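Local coordinates for phosphodiesterase MJ0936 (Methanocaldococcus jannaschii, PDB 2AHD), which is a phosphodiesterase of the calcineurin-like phosphoesterase superfamily, a compact alpha/beta protein with two mixed beta sheets, at residues 10-20 and 38-49. Numbering follows the deposited sequence.
Sequences HDHLPNIRKAI and VSLFVIKEFENL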
loop_
_atom_site.group_PDB
_atom_site.type_symbol
_atom_site.label_atom_id
_atom_site.label_comp_id
_atom_site.label_asym_id
_atom_site.label_seq_id
_atom_site.Cartn_x
_atom_site.Cartn_y
_atom_site.Cartn_z
ATOM N N HIS A 10 0.770 9.482 6.816
ATOM C CA HIS A 10 0.782 10.348 7.989
ATOM C C HIS A 10 0.109 11.704 7.855
ATOM O O HIS A 10 0.713 12.742 8.106
ATOM C CB HIS A 10 2.216 10.521 8.447
ATOM C CG HIS A 10 2.891 9.226 8.768
ATOM N ND1 HIS A 10 2.664 8.543 9.941
ATOM C CD2 HIS A 10 3.712 8.441 8.029
ATOM C CE1 HIS A 10 3.310 7.390 9.911
ATOM N NE2 HIS A 10 3.952 7.302 8.761
ATOM N N ASP A 11 -1.156 11.677 7.454
ATOM C CA ASP A 11 -1.966 12.882 7.317
ATOM C C ASP A 11 -1.492 13.969 6.346
ATOM O O ASP A 11 -2.115 15.041 6.259
ATOM C CB ASP A 11 -2.159 13.490 8.697
ATOM C CG ASP A 11 -2.847 12.549 9.645
ATOM O OD1 ASP A 11 -3.404 11.539 9.173
ATOM O OD2 ASP A 11 -2.847 12.821 10.858
ATOM N N HIS A 12 -0.412 13.699 5.615
ATOM C CA HIS A 12 0.114 14.674 4.671
ATOM C C HIS A 12 -0.834 14.840 3.500
ATOM O O HIS A 12 -0.604 14.292 2.422
ATOM C CB HIS A 12 1.474 14.217 4.178
ATOM C CG HIS A 12 2.249 15.284 3.480
ATOM N ND1 HIS A 12 3.611 15.427 3.622
ATOM C CD2 HIS A 12 1.857 16.250 2.623
ATOM C CE1 HIS A 12 4.025 16.437 2.883
ATOM N NE2 HIS A 12 2.978 16.954 2.265
ATOM N N LEU A 13 -1.893 15.617 3.698
ATOM C CA LEU A 13 -2.890 15.796 2.651
ATOM C C LEU A 13 -2.373 16.095 1.244
ATOM O O LEU A 13 -2.796 15.464 0.284
ATOM C CB LEU A 13 -3.910 16.839 3.088
ATOM C CG LEU A 13 -4.805 16.278 4.199
ATOM C CD1 LEU A 13 -5.835 17.305 4.616
ATOM C CD2 LEU A 13 -5.488 15.013 3.704
ATOM N N PRO A 14 -1.453 17.056 1.103
ATOM C CA PRO A 14 -0.899 17.405 -0.203
ATOM C C PRO A 14 -0.404 16.184 -0.944
ATOM O O PRO A 14 -0.883 15.863 -2.021
ATOM C CB PRO A 14 0.239 18.333 0.153
ATOM C CG PRO A 14 -0.291 19.042 1.326
ATOM C CD PRO A 14 -0.908 17.937 2.145
ATOM N N ASN A 15 0.564 15.498 -0.360
ATOM C CA ASN A 15 1.123 14.312 -0.988
ATOM C C ASN A 15 0.086 13.215 -1.218
ATOM O O ASN A 15 0.216 12.405 -2.140
ATOM C CB ASN A 15 2.291 13.798 -0.152
ATOM C CG ASN A 15 3.530 14.637 -0.336
ATOM O OD1 ASN A 15 3.451 15.764 -0.812
ATOM N ND2 ASN A 15 4.686 14.095 0.039
ATOM N N ILE A 16 -0.946 13.191 -0.382
ATOM C CA ILE A 16 -2.001 12.192 -0.527
ATOM C C ILE A 16 -2.766 12.469 -1.820
ATOM O O ILE A 16 -3.032 11.563 -2.608
ATOM C CB ILE A 16 -2.977 12.233 0.678
ATOM C CG1 ILE A 16 -2.283 11.673 1.929
ATOM C CG2 ILE A 16 -4.240 11.449 0.351
ATOM C CD1 ILE A 16 -3.075 11.819 3.216
ATOM N N ARG A 17 -3.104 13.738 -2.030
ATOM C CA ARG A 17 -3.825 14.166 -3.214
ATOM C C ARG A 17 -2.953 13.966 -4.445
ATOM O O ARG A 17 -3.423 13.460 -5.466
ATOM C CB ARG A 17 -4.191 15.634 -3.093
ATOM C CG ARG A 17 -4.915 16.004 -1.819
ATOM C CD ARG A 17 -4.774 17.498 -1.587
ATOM N NE ARG A 17 -5.307 17.924 -0.301
ATOM C CZ ARG A 17 -6.596 17.910 0.007
ATOM N NH1 ARG A 17 -7.480 17.490 -0.887
ATOM N NH2 ARG A 17 -7.001 18.319 1.200
ATOM N N LYS A 18 -1.686 14.369 -4.351
ATOM C CA LYS A 18 -0.755 14.205 -5.464
ATOM C C LYS A 18 -0.780 12.759 -5.919
ATOM O O LYS A 18 -0.925 12.463 -7.104
ATOM C CB LYS A 18 0.673 14.545 -5.041
ATOM C CG LYS A 18 0.987 16.028 -4.912
ATOM C CD LYS A 18 2.495 16.234 -4.790
ATOM C CE LYS A 18 2.889 17.697 -4.844
ATOM N NZ LYS A 18 2.279 18.453 -3.727
ATOM N N ALA A 19 -0.636 11.864 -4.949
ATOM C CA ALA A 19 -0.626 10.434 -5.194
ATOM C C ALA A 19 -1.931 9.951 -5.788
ATOM O O ALA A 19 -1.918 9.180 -6.741
ATOM C CB ALA A 19 -0.335 9.689 -3.901
ATOM N N ILE A 20 -3.053 10.396 -5.228
ATOM C CA ILE A 20 -4.340 9.967 -5.750
ATOM C C ILE A 20 -4.450 10.286 -7.246
ATOM O O ILE A 20 -4.855 9.424 -8.033
ATOM C CB ILE A 20 -5.523 10.609 -4.992
ATOM C CG1 ILE A 20 -5.510 10.155 -3.533
ATOM C CG2 ILE A 20 -6.834 10.170 -5.616
ATOM C CD1 ILE A 20 -6.691 10.639 -2.715
ATOM N N VAL A 38 -3.361 7.177 9.181
ATOM C CA VAL A 38 -3.341 7.647 10.545
ATOM C C VAL A 38 -4.647 8.268 11.005
ATOM O O VAL A 38 -5.347 7.662 11.806
ATOM C CB VAL A 38 -2.163 8.599 10.773
ATOM C CG1 VAL A 38 -2.578 9.718 11.675
ATOM C CG2 VAL A 38 -0.999 7.837 11.368
ATOM N N SER A 39 -4.988 9.453 10.500
ATOM C CA SER A 39 -6.203 10.129 10.927
ATOM C C SER A 39 -7.400 9.855 10.037
ATOM O O SER A 39 -7.257 9.685 8.830
ATOM C CB SER A 39 -5.963 11.632 11.009
ATOM O OG SER A 39 -5.094 11.953 12.072
ATOM N N LEU A 40 -8.586 9.834 10.641
ATOM C CA LEU A 40 -9.833 9.578 9.927
ATOM C C LEU A 40 -10.073 10.483 8.741
ATOM O O LEU A 40 -10.451 10.007 7.672
ATOM C CB LEU A 40 -11.029 9.690 10.876
ATOM C CG LEU A 40 -11.644 8.369 11.347
ATOM C CD1 LEU A 40 -12.668 8.602 12.444
ATOM C CD2 LEU A 40 -12.266 7.681 10.148
ATOM N N PHE A 41 -9.857 11.783 8.918
ATOM C CA PHE A 41 -10.102 12.718 7.828
ATOM C C PHE A 41 -9.367 12.348 6.557
ATOM O O PHE A 41 -9.695 12.834 5.479
ATOM C CB PHE A 41 -9.783 14.169 8.249
ATOM C CG PHE A 41 -8.349 14.419 8.633
ATOM C CD1 PHE A 41 -7.367 14.560 7.667
ATOM C CD2 PHE A 41 -7.987 14.543 9.973
ATOM C CE1 PHE A 41 -6.047 14.821 8.024
ATOM C CE2 PHE A 41 -6.669 14.803 10.339
ATOM C CZ PHE A 41 -5.697 14.943 9.364
ATOM N N VAL A 42 -8.388 11.464 6.675
ATOM C CA VAL A 42 -7.632 11.048 5.508
ATOM C C VAL A 42 -8.489 10.225 4.547
ATOM O O VAL A 42 -8.352 10.342 3.331
ATOM C CB VAL A 42 -6.403 10.214 5.905
ATOM C CG1 VAL A 42 -5.709 9.690 4.650
ATOM C CG2 VAL A 42 -5.445 11.063 6.731
ATOM N N ILE A 43 -9.378 9.403 5.095
ATOM C CA ILE A 43 -10.231 8.559 4.277
ATOM C C ILE A 43 -11.117 9.354 3.313
ATOM O O ILE A 43 -11.359 8.918 2.187
ATOM C CB ILE A 43 -11.128 7.656 5.157
ATOM C CG1 ILE A 43 -10.272 6.818 6.105
ATOM C CG2 ILE A 43 -11.959 6.741 4.292
ATOM C CD1 ILE A 43 -9.258 5.935 5.424
ATOM N N LYS A 44 -11.595 10.522 3.738
ATOM C CA LYS A 44 -12.463 11.320 2.876
ATOM C C LYS A 44 -11.758 11.801 1.617
ATOM O O LYS A 44 -12.391 12.248 0.667
ATOM C CB LYS A 44 -13.044 12.515 3.640
ATOM C CG LYS A 44 -13.938 12.147 4.854
ATOM C CD LYS A 44 -15.139 11.207 4.523
ATOM C CE LYS A 44 -14.781 9.715 4.673
ATOM N NZ LYS A 44 -15.945 8.792 4.582
ATOM N N GLU A 45 -10.439 11.708 1.606
ATOM C CA GLU A 45 -9.672 12.130 0.444
ATOM C C GLU A 45 -9.744 11.042 -0.611
ATOM O O GLU A 45 -9.736 11.315 -1.806
ATOM C CB GLU A 45 -8.212 12.349 0.823
ATOM C CG GLU A 45 -7.952 13.576 1.653
ATOM C CD GLU A 45 -8.142 14.844 0.860
ATOM O OE1 GLU A 45 -7.588 14.931 -0.259
ATOM O OE2 GLU A 45 -8.834 15.756 1.356
ATOM N N PHE A 46 -9.814 9.802 -0.153
ATOM C CA PHE A 46 -9.853 8.677 -1.061
ATOM C C PHE A 46 -11.163 8.529 -1.803
ATOM O O PHE A 46 -11.221 7.836 -2.826
ATOM C CB PHE A 46 -9.494 7.393 -0.314
ATOM C CG PHE A 46 -8.048 7.318 0.051
ATOM C CD1 PHE A 46 -7.078 7.248 -0.942
ATOM C CD2 PHE A 46 -7.645 7.392 1.375
ATOM C CE1 PHE A 46 -5.731 7.257 -0.627
ATOM C CE2 PHE A 46 -6.291 7.403 1.703
ATOM C CZ PHE A 46 -5.333 7.336 0.695
ATOM N N GLU A 47 -12.221 9.168 -1.308
ATOM C CA GLU A 47 -13.488 9.085 -2.011
ATOM C C GLU A 47 -13.295 10.030 -3.178
ATOM O O GLU A 47 -14.076 10.945 -3.403
ATOM C CB GLU A 47 -14.658 9.517 -1.117
ATOM C CG GLU A 47 -14.724 10.990 -0.743
ATOM C CD GLU A 47 -15.797 11.280 0.315
ATOM O OE1 GLU A 47 -16.061 12.473 0.589
ATOM O OE2 GLU A 47 -16.365 10.316 0.881
ATOM N N ASN A 48 -12.220 9.792 -3.917
ATOM C CA ASN A 48 -11.874 10.611 -5.052
ATOM C C ASN A 48 -10.800 9.908 -5.857
ATOM O O ASN A 48 -10.142 10.507 -6.699
ATOM C CB ASN A 48 -11.357 11.942 -4.556
ATOM C CG ASN A 48 -11.663 13.056 -5.502
ATOM O OD1 ASN A 48 -11.278 13.006 -6.672
ATOM N ND2 ASN A 48 -12.369 14.078 -5.013
ATOM N N LEU A 49 -10.632 8.625 -5.569
ATOM C CA LEU A 49 -9.661 7.769 -6.241
ATOM C C LEU A 49 -10.445 6.743 -7.060
ATOM O O LEU A 49 -11.336 6.078 -6.526
ATOM C CB LEU A 49 -8.807 7.045 -5.193
ATOM C CG LEU A 49 -7.876 5.920 -5.649
ATOM C CD1 LEU A 49 -6.672 6.506 -6.359
ATOM C CD2 LEU A 49 -7.442 5.106 -4.450
#
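D11 and S39 fasten one end of an apolar seam between the loop and helix of 10-20 and the segment 38-49, and R17 with E45 lies along its outer margin. At the first, one carboxylate takes two bonds from a single serine. S39 N gives its hydrogen to D11 OD1 over 2.9 Å, on the syn lone pair and with an N-H...O angle of 149°, while S39 OG reaches D11 OD2 at 2.7 Å, also on the syn side but 29° out of the carboxylate plane. With one bond on each oxygen, rotation of the carboxylate is restrained. Backbone bonds between H10 and D36 and between D11 and F37 tie the same loops together.

The inner side is the buried apolar part, where I16, I20, V42 and F46 meet. I16 CD1 lies 3.7 Å from V42 CG1, the two side chains crossing at about a right angle. One turn on, the two branches of I20 divide the work: CG1, beside the backbone N, carries CD1 to within 3.8 Å of F46 CD1, whereas CG2 packs 3.7 Å from L49 CB. Beyond them, F46 and L49 touch strand 30-33, so the seam continues onto the sheet. Packing is also tight where E45 enters as a knob among L13, I16, R17 and I20, its CG 3.5 Å from L13 CD2.

The outer side, with exposed R17 and F41, is looser: L13 CD1 approaches F41 CE1 at only 4.2 Å. Bent at chi2, E45 places OE1 over one face of the R17 guanidinium, 2.6 Å from R17 NH1. The guanidinium and carboxylate planes stand 82° apart, ruling out a coplanar two-pronged pairing. Charge pairing therefore borders a hydrophobic interior, and solvent probably weakens the R17-E45 attraction at this exposed margin, whereas the D11-S39 pair relies on directional hydrogen bonds.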